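PDB 1SV0: modulator of the activity of Ets CG15085-PA from Drosophila melanogaster, which binds the SAM domain of the Ets-family repressor Yan through its own SAM domain and probably relieves repression by depolymerising Yan. Local coordinates for residues Cys50-Leu54 with Asp55-Cys59; Phe72-Arg75 with Leu76-Met80; Arg12-Thr15 with Arg16-Trp20; Gly65-Leu68 with Tyr69-Phe72; Trp20-Leu23 with Ile24-Val28. All blocks are in the same frame, centred on the assembly; numbering follows the deposited sequence.

Interaction 1: Cys50-Leu54 with Asp55-Cys59; sequences CLMSL and DMYLC
Met-52 lays its methyl over the Tyr-57 ring at the start of helix 54-60 of the SAM domain, a CH-pi and Met-aromatic contact beside an N-cap at Ser-53. The apolar part is led by this pair. Met-52 CE stands 3.4 Å from the centroid of the Tyr-57 ring and 11° off its normal, while Met-52 SD lies farther above the same face. Bends at chi2 and chi3 (-50°) curl the Met-52 chain back over the ring, and the two side chains cross at about a right angle. On another side of the turn Leu-54 CG packs on Leu-58 CD1. The backbone bonds begin with Met-56 N, which reaches Ser-53 O at 2.9 Å from above the carbonyl plane, and continue with Leu-58 N donating to Leu-54 O at 3.0 Å. A phenylalanine in place of Tyr-57 would probably leave the water that donates to Met-52 O without its weak bond to the hydroxyl. Outward, Phe-42 and helix 65-80 pack against Tyr-57, and Val-64 of the Yan (pokkuri) chain packs on Met-52, placing this turn in contact with the Yan chain. Sulfur also serves as a polar partner: Ser-53 N points almost straight at Met-56 SD, a weak hydrogen bond of 3.4 Å with an angle of 170° at the proton.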
# COMPACT_ATOMS: atom_id res chain seq x y z
N CYS C 50 4.81 0.76 -4.49
CA CYS C 50 4.97 0.33 -5.88
C CYS C 50 3.62 0.19 -6.57
O CYS C 50 3.51 0.38 -7.79
CB CYS C 50 5.68 -1.02 -5.94
SG CYS C 50 7.43 -0.98 -5.54
N LEU C 51 2.61 -0.17 -5.80
CA LEU C 51 1.26 -0.36 -6.32
C LEU C 51 0.49 0.95 -6.44
O LEU C 51 -0.53 0.99 -7.12
CB LEU C 51 0.49 -1.34 -5.41
CG LEU C 51 0.79 -2.84 -5.48
CD1 LEU C 51 2.27 -3.10 -5.64
CD2 LEU C 51 0.26 -3.52 -4.23
N MET C 52 0.98 2.02 -5.81
CA MET C 52 0.28 3.30 -5.86
C MET C 52 0.41 4.09 -7.15
O MET C 52 1.51 4.35 -7.64
CB MET C 52 0.71 4.20 -4.70
CG MET C 52 0.34 3.70 -3.31
SD MET C 52 -0.05 5.06 -2.18
CE MET C 52 1.35 6.11 -2.41
N SER C 53 -0.74 4.48 -7.70
CA SER C 53 -0.78 5.26 -8.93
C SER C 53 -0.62 6.72 -8.51
O SER C 53 -0.80 7.05 -7.33
CB SER C 53 -2.13 5.07 -9.62
OG SER C 53 -3.19 5.46 -8.77
N LEU C 54 -0.27 7.59 -9.46
CA LEU C 54 -0.10 9.01 -9.16
C LEU C 54 -1.34 9.53 -8.46
O LEU C 54 -1.26 10.30 -7.51
CB LEU C 54 0.11 9.80 -10.45
CG LEU C 54 0.04 11.33 -10.35
CD1 LEU C 54 1.13 11.85 -9.42
CD2 LEU C 54 0.19 11.93 -11.74
N ASP C 55 -2.49 9.07 -8.94
CA ASP C 55 -3.79 9.45 -8.41
C ASP C 55 -3.92 9.22 -6.91
O ASP C 55 -4.54 10.01 -6.19
CB ASP C 55 -4.86 8.63 -9.13
CG ASP C 55 -6.24 9.22 -8.98
OD1 ASP C 55 -6.66 9.44 -7.82
OD2 ASP C 55 -6.89 9.46 -10.01
N MET C 56 -3.33 8.13 -6.43
CA MET C 56 -3.39 7.81 -5.01
C MET C 56 -2.48 8.69 -4.18
O MET C 56 -2.73 8.93 -3.00
CB MET C 56 -3.07 6.33 -4.83
CG MET C 56 -4.05 5.45 -5.61
SD MET C 56 -3.53 3.75 -5.82
CE MET C 56 -3.82 3.12 -4.19
N TYR C 57 -1.41 9.20 -4.79
CA TYR C 57 -0.49 10.10 -4.11
C TYR C 57 -1.16 11.46 -3.97
O TYR C 57 -1.20 12.05 -2.89
CB TYR C 57 0.80 10.27 -4.92
CG TYR C 57 1.82 9.17 -4.77
CD1 TYR C 57 1.77 8.03 -5.58
CD2 TYR C 57 2.86 9.28 -3.85
CE1 TYR C 57 2.74 7.03 -5.48
CE2 TYR C 57 3.84 8.29 -3.74
CZ TYR C 57 3.77 7.17 -4.56
OH TYR C 57 4.75 6.21 -4.48
N LEU C 58 -1.69 11.97 -5.08
CA LEU C 58 -2.36 13.27 -5.11
C LEU C 58 -3.53 13.32 -4.15
O LEU C 58 -3.83 14.36 -3.57
CB LEU C 58 -2.83 13.59 -6.52
CG LEU C 58 -1.72 13.75 -7.55
CD1 LEU C 58 -2.33 13.94 -8.93
CD2 LEU C 58 -0.85 14.94 -7.18
N CYS C 59 -4.21 12.19 -4.00
CA CYS C 59 -5.36 12.09 -3.12
C CYS C 59 -4.95 12.36 -1.67
O CYS C 59 -5.68 12.98 -0.90
CB CYS C 59 -5.97 10.69 -3.23
SG CYS C 59 -7.40 10.43 -2.17
O HOH W 1 4.14 4.26 -7.22

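Interaction 2: Phe72-Arg75 with Leu76-Met80; sequences FRVR and LARAM
Leu-76 and Arg-73 run side by side and point the same way along helix 65-80, with Arg-73 NH1 3.5 Å from Leu-76 CD2. Leu-76 is the most deeply engaged residue here. Its CG lies opposite the backbone N (chi1 179°), beside the carbonyl carbon, and CD2 is the branch that meets the arginine, while Leu-76 CB rests 3.5 Å from Phe-72 O. Arg-73 reaches the leucine by a bend at chi2 (51°), and its guanidinium meets the methyl obliquely. Beyond the pair, Cys-50 of helix 46-51 packs on Leu-76, so the leucine faces the protein interior.

Arg-75, the second residue strongly covered, touches the following turn mainly through its carbonyl, Ala-79 CB coming 3.4 Å and Arg-78 CG 3.3 Å from Arg-75 O. Its extended chain carries the guanidinium away to salt bridges from NE to Asp-71 and from NH2 to Asp-5, while Trp-14 packs on the aliphatic chain. Val-74 is the third. Its CG1 lies 3.9 Å from Arg-78 NH2, the two side chains crossing at a slant. The backbone is joined by four i to i+4 bonds, from Leu-76 N to Phe-72 O at 2.9 Å through Ala-79 N to Arg-75 O at 3.2 Å. Such one-sided burial is that of an amphipathic alpha-helix, here the long C-terminal helix of the SAM fold.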
# COMPACT_ATOMS: atom_id res chain seq x y z
N PHE C 72 9.73 8.48 -6.16
CA PHE C 72 9.68 7.05 -5.88
C PHE C 72 9.94 6.23 -7.15
O PHE C 72 10.68 5.24 -7.13
CB PHE C 72 8.33 6.64 -5.29
CG PHE C 72 8.30 5.23 -4.76
CD1 PHE C 72 8.81 4.94 -3.50
CD2 PHE C 72 7.79 4.19 -5.53
CE1 PHE C 72 8.82 3.64 -3.01
CE2 PHE C 72 7.79 2.88 -5.05
CZ PHE C 72 8.30 2.60 -3.79
N ARG C 73 9.33 6.65 -8.26
CA ARG C 73 9.51 5.97 -9.54
C ARG C 73 10.97 5.97 -9.99
O ARG C 73 11.46 4.97 -10.51
CB ARG C 73 8.64 6.66 -10.61
CG ARG C 73 7.40 5.88 -10.99
CD ARG C 73 6.61 5.48 -9.77
NE ARG C 73 5.54 4.55 -10.10
CZ ARG C 73 5.71 3.35 -10.64
NH1 ARG C 73 6.93 2.91 -10.92
NH2 ARG C 73 4.66 2.58 -10.90
N VAL C 74 11.65 7.09 -9.80
CA VAL C 74 13.05 7.21 -10.17
C VAL C 74 13.87 6.20 -9.36
O VAL C 74 14.71 5.49 -9.92
CB VAL C 74 13.60 8.62 -9.88
CG1 VAL C 74 15.10 8.66 -10.14
CG2 VAL C 74 12.87 9.64 -10.74
N ARG C 75 13.63 6.15 -8.06
CA ARG C 75 14.34 5.23 -7.19
C ARG C 75 14.07 3.78 -7.60
O ARG C 75 14.98 2.96 -7.67
CB ARG C 75 13.93 5.44 -5.73
CG ARG C 75 14.51 6.70 -5.09
CD ARG C 75 13.91 6.96 -3.72
NE ARG C 75 14.42 8.19 -3.11
CZ ARG C 75 15.46 8.25 -2.29
NH1 ARG C 75 16.13 7.15 -1.95
NH2 ARG C 75 15.84 9.42 -1.79
N LEU C 76 12.80 3.48 -7.88
CA LEU C 76 12.43 2.13 -8.29
C LEU C 76 13.07 1.77 -9.63
O LEU C 76 13.62 0.68 -9.80
CB LEU C 76 10.91 2.02 -8.39
CG LEU C 76 10.34 0.66 -8.82
CD1 LEU C 76 10.78 -0.43 -7.85
CD2 LEU C 76 8.82 0.74 -8.88
N ALA C 77 13.00 2.69 -10.58
CA ALA C 77 13.57 2.46 -11.91
C ALA C 77 15.03 2.03 -11.83
O ALA C 77 15.38 0.96 -12.30
CB ALA C 77 13.44 3.72 -12.77
N ARG C 78 15.87 2.86 -11.21
CA ARG C 78 17.29 2.52 -11.11
C ARG C 78 17.50 1.20 -10.37
O ARG C 78 18.43 0.45 -10.68
CB ARG C 78 18.09 3.64 -10.43
CG ARG C 78 17.89 3.76 -8.93
CD ARG C 78 18.93 4.68 -8.29
NE ARG C 78 18.76 6.10 -8.61
CZ ARG C 78 19.16 6.69 -9.73
NH1 ARG C 78 19.77 5.99 -10.68
NH2 ARG C 78 18.95 7.98 -9.91
N ALA C 79 16.64 0.91 -9.40
CA ALA C 79 16.76 -0.33 -8.65
C ALA C 79 16.52 -1.55 -9.54
O ALA C 79 17.28 -2.52 -9.51
CB ALA C 79 15.77 -0.34 -7.49
N MET C 80 15.46 -1.50 -10.35
CA MET C 80 15.15 -2.62 -11.23
C MET C 80 16.31 -2.95 -12.18
O MET C 80 16.33 -4.01 -12.80
CB MET C 80 13.86 -2.34 -12.00
CG MET C 80 12.69 -1.98 -11.09
SD MET C 80 11.08 -2.38 -11.79
CE MET C 80 10.49 -3.59 -10.59

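Interaction 3: Arg12-Thr15 with Arg16-Trp20; sequences RDWT and RADVW
Thr-15 and Asp-18 grip each other in a capping box at the start of helix 16-30. The tight part is polar and reciprocal. Thr-15 N donates to Asp-18 OD2 at 3.1 Å, nearly straight at 171°, meeting the oxygen on its anti side and 30° out of the carboxylate plane. In return Asp-18 N donates to Thr-15 OG1 at 3.3 Å. The threonine hydroxyl can do this because chi1 of 59° sets OG1 between the backbone N and the carbonyl carbon, turned toward Asp-18 N. Val-19 N closes the first turn on Thr-15 O at 3.1 Å. Next to the box, Asp-18 CB packs 3.8 Å from Trp-14 CB.

The looser part is the apolar margin. Val-19 CG2 is only within 4.4 Å of Trp-14 CE3, whose indole is instead held by a bond from NE1 to Pro-8 O. On the solvent side a water donates to Asp-18 OD2 at 2.6 Å. Between subunits, Thr-15 packs on Asp-30 of the Yan (pokkuri) chain, which also accepts from Arg-16 N. An alanine in place of Asp-18 would probably leave Thr-15 N without its acceptor and the bound water without its main partner. The chemistry implies that amides at the helix start are satisfied by side chains and by a neighbouring subunit, and that the negative carboxylates there may interact favourably with the helix dipole.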
# COMPACT_ATOMS: atom_id res chain seq x y z
N ARG C 12 11.84 -1.31 -2.93
CA ARG C 12 11.03 -2.49 -2.65
C ARG C 12 11.42 -3.12 -1.32
O ARG C 12 10.68 -3.94 -0.77
CB ARG C 12 11.18 -3.50 -3.79
CG ARG C 12 10.58 -3.01 -5.10
CD ARG C 12 10.92 -3.93 -6.27
NE ARG C 12 12.36 -3.95 -6.54
CZ ARG C 12 12.91 -4.54 -7.59
NH1 ARG C 12 12.15 -5.16 -8.48
NH2 ARG C 12 14.23 -4.50 -7.76
N ASP C 13 12.57 -2.73 -0.78
CA ASP C 13 13.00 -3.26 0.50
C ASP C 13 12.59 -2.33 1.64
O ASP C 13 12.84 -2.61 2.80
CB ASP C 13 14.53 -3.44 0.54
CG ASP C 13 15.03 -4.46 -0.47
OD1 ASP C 13 14.25 -5.35 -0.86
OD2 ASP C 13 16.22 -4.37 -0.86
N TRP C 14 11.94 -1.22 1.30
CA TRP C 14 11.53 -0.24 2.31
C TRP C 14 10.43 -0.72 3.25
O TRP C 14 9.40 -1.24 2.82
CB TRP C 14 11.07 1.06 1.64
CG TRP C 14 12.15 1.90 1.02
CD1 TRP C 14 13.49 1.61 0.95
CD2 TRP C 14 11.99 3.18 0.39
NE1 TRP C 14 14.17 2.62 0.31
CE2 TRP C 14 13.27 3.60 -0.04
CE3 TRP C 14 10.89 4.01 0.14
CZ2 TRP C 14 13.48 4.81 -0.71
CZ3 TRP C 14 11.09 5.22 -0.52
CH2 TRP C 14 12.38 5.61 -0.94
N THR C 15 10.64 -0.53 4.55
CA THR C 15 9.62 -0.88 5.53
C THR C 15 8.77 0.38 5.65
O THR C 15 9.00 1.36 4.94
CB THR C 15 10.23 -1.15 6.91
OG1 THR C 15 10.94 0.02 7.33
CG2 THR C 15 11.19 -2.36 6.85
N ARG C 16 7.79 0.38 6.55
CA ARG C 16 6.96 1.57 6.71
C ARG C 16 7.85 2.67 7.28
O ARG C 16 7.75 3.84 6.88
CB ARG C 16 5.79 1.29 7.66
CG ARG C 16 4.87 2.49 7.86
CD ARG C 16 3.58 2.05 8.54
NE ARG C 16 3.79 1.73 9.94
CZ ARG C 16 2.93 1.05 10.68
NH1 ARG C 16 1.79 0.62 10.14
NH2 ARG C 16 3.20 0.81 11.95
N ALA C 17 8.74 2.29 8.19
CA ALA C 17 9.67 3.25 8.81
C ALA C 17 10.49 3.98 7.74
O ALA C 17 10.67 5.19 7.82
CB ALA C 17 10.60 2.53 9.78
N ASP C 18 10.99 3.24 6.76
CA ASP C 18 11.77 3.84 5.67
C ASP C 18 10.88 4.79 4.86
O ASP C 18 11.29 5.90 4.53
CB ASP C 18 12.35 2.75 4.75
CG ASP C 18 13.38 1.88 5.45
OD1 ASP C 18 14.16 2.42 6.27
OD2 ASP C 18 13.40 0.65 5.18
N VAL C 19 9.67 4.35 4.54
CA VAL C 19 8.74 5.20 3.80
C VAL C 19 8.57 6.56 4.50
O VAL C 19 8.60 7.61 3.86
CB VAL C 19 7.36 4.52 3.67
CG1 VAL C 19 6.34 5.53 3.16
CG2 VAL C 19 7.45 3.33 2.73
N TRP C 20 8.37 6.52 5.81
CA TRP C 20 8.18 7.73 6.60
C TRP C 20 9.41 8.64 6.58
O TRP C 20 9.28 9.86 6.47
CB TRP C 20 7.80 7.37 8.04
CG TRP C 20 6.38 6.94 8.17
CD1 TRP C 20 5.61 6.30 7.22
CD2 TRP C 20 5.53 7.12 9.31
NE1 TRP C 20 4.34 6.08 7.71
CE2 TRP C 20 4.27 6.57 8.99
CE3 TRP C 20 5.72 7.70 10.57
CZ2 TRP C 20 3.19 6.58 9.89
CZ3 TRP C 20 4.65 7.71 11.47
CH2 TRP C 20 3.40 7.16 11.12
O HOH W 2 14.73 -1.52 5.35

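Interaction 4: Gly65-Leu68 with Tyr69-Phe72; sequences GKML and YRDF
The backbone from Gly-65 to Phe-72 is regular alpha-helix, its four i to i+4 bonds running from Tyr-69 N to Gly-65 O at 3.1 Å through to Phe-72 N to Leu-68 O at 3.0 Å. The side-chain contact centres on Arg-70, which is met by Lys-66 and Met-67 from the turn before. Met-67 brings its sulfur over one face of the guanidinium, 3.7 Å above the plane and displaced toward the rim, with SD 3.8 Å from Arg-70 NH1. It gets there through bends at chi2 (-45°) and chi3 (-67°), which fold the thioether back toward the next turn. Lys-66 lies alongside Arg-70, pointing the same way, and its CD approaches Arg-70 NH2 at 3.6 Å. Here the aliphatic stretch makes the contact, for Lys-66 NZ and Arg-70 NH2 are 4.1 Å apart with like charges, a closeness that probably costs some energy. Arg-70 CB also rests 3.2 Å from Lys-66 O.

Other side chains of the helix reach the rest of the fold. Leu-68 sits among Leu-23, Met-26, Phe-42, Tyr-57 and Val-61, Tyr-69 meets the Tyr-57 ring with planes about 75° apart, and Asp-71 OD1 accepts from Trp-22 NE1. A charged, solvent-facing strip of Lys-66 and Arg-70 thus lies on the same helix as buried Leu-68 and Phe-72. The arrangement is that of an amphipathic helix, here the first two turns of the long C-terminal helix of the SAM domain.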
# COMPACT_ATOMS: atom_id res chain seq x y z
N GLY C 65 2.11 16.04 -4.03
CA GLY C 65 2.00 14.61 -4.26
C GLY C 65 2.68 14.08 -5.51
O GLY C 65 3.17 12.95 -5.51
N LYS C 66 2.74 14.88 -6.58
CA LYS C 66 3.37 14.41 -7.81
C LYS C 66 4.87 14.26 -7.67
O LYS C 66 5.47 13.40 -8.32
CB LYS C 66 3.05 15.34 -8.99
CG LYS C 66 3.71 16.72 -8.93
CD LYS C 66 3.48 17.49 -10.23
CE LYS C 66 4.24 18.80 -10.25
NZ LYS C 66 4.08 19.51 -11.56
N MET C 67 5.49 15.10 -6.85
CA MET C 67 6.94 15.02 -6.65
C MET C 67 7.28 13.74 -5.89
O MET C 67 8.35 13.17 -6.09
CB MET C 67 7.47 16.24 -5.89
CG MET C 67 7.32 17.54 -6.66
SD MET C 67 7.83 17.36 -8.39
CE MET C 67 9.60 17.05 -8.24
N LEU C 68 6.38 13.31 -5.01
CA LEU C 68 6.58 12.08 -4.25
C LEU C 68 6.52 10.90 -5.22
O LEU C 68 7.39 10.01 -5.20
CB LEU C 68 5.47 11.90 -3.19
CG LEU C 68 5.36 12.95 -2.09
CD1 LEU C 68 4.26 12.56 -1.09
CD2 LEU C 68 6.70 13.09 -1.37
N TYR C 69 5.49 10.91 -6.06
CA TYR C 69 5.31 9.85 -7.06
C TYR C 69 6.53 9.78 -7.96
O TYR C 69 7.11 8.72 -8.18
CB TYR C 69 4.07 10.14 -7.92
CG TYR C 69 3.88 9.17 -9.06
CD1 TYR C 69 3.36 7.90 -8.84
CD2 TYR C 69 4.23 9.52 -10.37
CE1 TYR C 69 3.19 6.99 -9.89
CE2 TYR C 69 4.07 8.62 -11.43
CZ TYR C 69 3.55 7.35 -11.18
OH TYR C 69 3.38 6.46 -12.21
N ARG C 70 6.90 10.94 -8.49
CA ARG C 70 8.03 11.05 -9.40
C ARG C 70 9.32 10.52 -8.77
O ARG C 70 10.03 9.72 -9.38
CB ARG C 70 8.19 12.51 -9.80
CG ARG C 70 9.13 12.77 -10.96
CD ARG C 70 8.96 14.22 -11.42
NE ARG C 70 7.57 14.51 -11.77
CZ ARG C 70 7.12 15.71 -12.11
NH1 ARG C 70 7.95 16.75 -12.14
NH2 ARG C 70 5.84 15.87 -12.43
N ASP C 71 9.62 10.97 -7.55
CA ASP C 71 10.83 10.55 -6.84
C ASP C 71 10.86 9.05 -6.57
O ASP C 71 11.91 8.42 -6.73
CB ASP C 71 10.95 11.34 -5.53
CG ASP C 71 12.29 11.13 -4.85
OD1 ASP C 71 12.41 10.20 -4.02
OD2 ASP C 71 13.22 11.91 -5.14
N PHE C 72 9.73 8.48 -6.16
CA PHE C 72 9.68 7.05 -5.88
C PHE C 72 9.94 6.23 -7.15
O PHE C 72 10.68 5.24 -7.13
CB PHE C 72 8.33 6.64 -5.29
CG PHE C 72 8.30 5.23 -4.76
CD1 PHE C 72 8.81 4.94 -3.50
CD2 PHE C 72 7.79 4.19 -5.53
CE1 PHE C 72 8.82 3.64 -3.01
CE2 PHE C 72 7.79 2.88 -5.05
CZ PHE C 72 8.30 2.60 -3.79

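Interaction 5: Trp20-Leu23 with Ile24-Val28; sequences WKWL and INMAV
Met-26 CG lies over one face of the Trp-22 indole, one turn earlier on helix 16-30. The methylene stands 3.8 Å from the centroid of the five-membered ring and 25° off its normal, a CH-pi contact offset toward the rim, with Trp-22 NE1 3.5 Å from Met-26 CG. The sulfur sits farther out, 4.6 Å from that centroid, so the CH-pi contact of the methylene is the closer one and the Met-aromatic contact of SD is the more distant and oblique. Chi1 of 165° turns the tryptophan CG away from its own backbone N and lets the indole lie along the next turn, while the methionine chain, bent at chi2 and chi3, crosses it at a slant. Met-26 CG is also 3.2 Å from Trp-22 O.

Around this pair, the backbone binds turn to turn: Met-26 N donates to Trp-22 O at 2.9 Å, with equivalent bonds at Ile-24, Asn-25 and Ala-27. On the outer side Ile-24 CG1 rests 3.4 Å from Trp-20 O, and the Asn-25 side chain folds over Lys-21 O without a hydrogen bond to it.

A second shell surrounds the rings. The bond of Trp-22 NE1 to Asp-71 probably restrains the indole, and Trp-14 meets its ring at about 45°. Trp-20 NE1 is held by Phe-42 O. Buried Trp-22, Leu-23, Met-26 and Ala-27 against exposed Lys-21, Ile-24 and Val-28 make this an amphipathic helix, the first long helix of the SAM helical bundle.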
# COMPACT_ATOMS: atom_id res chain seq x y z
N TRP C 20 8.37 6.52 5.81
CA TRP C 20 8.18 7.73 6.60
C TRP C 20 9.41 8.64 6.58
O TRP C 20 9.28 9.86 6.47
CB TRP C 20 7.80 7.37 8.04
CG TRP C 20 6.38 6.94 8.17
CD1 TRP C 20 5.61 6.30 7.22
CD2 TRP C 20 5.53 7.12 9.31
NE1 TRP C 20 4.34 6.08 7.71
CE2 TRP C 20 4.27 6.57 8.99
CE3 TRP C 20 5.72 7.70 10.57
CZ2 TRP C 20 3.19 6.58 9.89
CZ3 TRP C 20 4.65 7.71 11.47
CH2 TRP C 20 3.40 7.16 11.12
N LYS C 21 10.59 8.05 6.71
CA LYS C 21 11.82 8.82 6.67
C LYS C 21 11.98 9.48 5.29
O LYS C 21 12.39 10.64 5.19
CB LYS C 21 13.02 7.93 7.01
CG LYS C 21 13.24 7.81 8.53
CD LYS C 21 13.88 6.51 8.95
CE LYS C 21 15.08 6.11 8.11
NZ LYS C 21 15.59 4.77 8.55
N TRP C 22 11.64 8.73 4.24
CA TRP C 22 11.70 9.26 2.87
C TRP C 22 10.73 10.43 2.70
O TRP C 22 11.03 11.42 2.03
CB TRP C 22 11.34 8.16 1.86
CG TRP C 22 11.04 8.67 0.47
CD1 TRP C 22 11.93 9.23 -0.43
CD2 TRP C 22 9.76 8.65 -0.19
NE1 TRP C 22 11.28 9.55 -1.60
CE2 TRP C 22 9.95 9.21 -1.48
CE3 TRP C 22 8.48 8.22 0.18
CZ2 TRP C 22 8.90 9.34 -2.41
CZ3 TRP C 22 7.43 8.35 -0.75
CH2 TRP C 22 7.65 8.91 -2.03
N LEU C 23 9.55 10.32 3.31
CA LEU C 23 8.55 11.38 3.22
C LEU C 23 9.04 12.64 3.91
O LEU C 23 8.88 13.75 3.40
CB LEU C 23 7.22 10.92 3.84
CG LEU C 23 6.41 9.91 3.02
CD1 LEU C 23 5.24 9.38 3.86
CD2 LEU C 23 5.90 10.60 1.75
N ILE C 24 9.64 12.47 5.09
CA ILE C 24 10.17 13.60 5.84
C ILE C 24 11.29 14.28 5.02
O ILE C 24 11.34 15.51 4.94
CB ILE C 24 10.72 13.14 7.21
CG1 ILE C 24 9.56 12.77 8.13
CG2 ILE C 24 11.58 14.25 7.85
CD1 ILE C 24 9.98 12.13 9.43
N ASN C 25 12.17 13.48 4.43
CA ASN C 25 13.25 14.02 3.59
C ASN C 25 12.69 14.78 2.39
O ASN C 25 13.22 15.83 2.01
CB ASN C 25 14.17 12.90 3.07
CG ASN C 25 15.10 12.37 4.14
OD1 ASN C 25 15.42 13.07 5.10
ND2 ASN C 25 15.55 11.13 3.98
N MET C 26 11.65 14.23 1.78
CA MET C 26 11.03 14.89 0.63
C MET C 26 10.41 16.22 1.03
O MET C 26 10.50 17.20 0.29
CB MET C 26 9.94 13.99 0.01
CG MET C 26 10.48 12.82 -0.81
SD MET C 26 11.49 13.36 -2.23
CE MET C 26 10.26 14.27 -3.20
N ALA C 27 9.78 16.26 2.21
CA ALA C 27 9.18 17.51 2.68
C ALA C 27 10.27 18.57 2.87
O ALA C 27 10.11 19.72 2.46
CB ALA C 27 8.45 17.27 4.01
N VAL C 28 11.38 18.18 3.48
CA VAL C 28 12.49 19.10 3.71
C VAL C 28 13.10 19.57 2.38
O VAL C 28 13.35 20.76 2.18
CB VAL C 28 13.60 18.43 4.56
CG1 VAL C 28 14.82 19.33 4.65
CG2 VAL C 28 13.06 18.12 5.97

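In the fold
The five contacts are local turns of one small helical bundle, tied together by helix 65-80. Interactions 2 and 4 follow each other on it, sharing Phe-72, while interactions 3 and 5 share Trp-20 on helix 16-30. The two helices meet where Asp-71 OD1 of interaction 4 lies 2.8 Å from Trp-22 NE1 of interaction 5. Trp-14 of interaction 3 bridges to both, its CZ3 3.6 Å from Trp-22 CG and 3.7 Å from Phe-72 CE1. Interaction 1 lies on the opposite side of the chain's centre from interaction 5, about 17 Å between centres, and meets helix 65-80 where Tyr-57 CE1 is 3.5 Å from Tyr-69 CD1. Interactions 1 and 3 both touch the Yan chain.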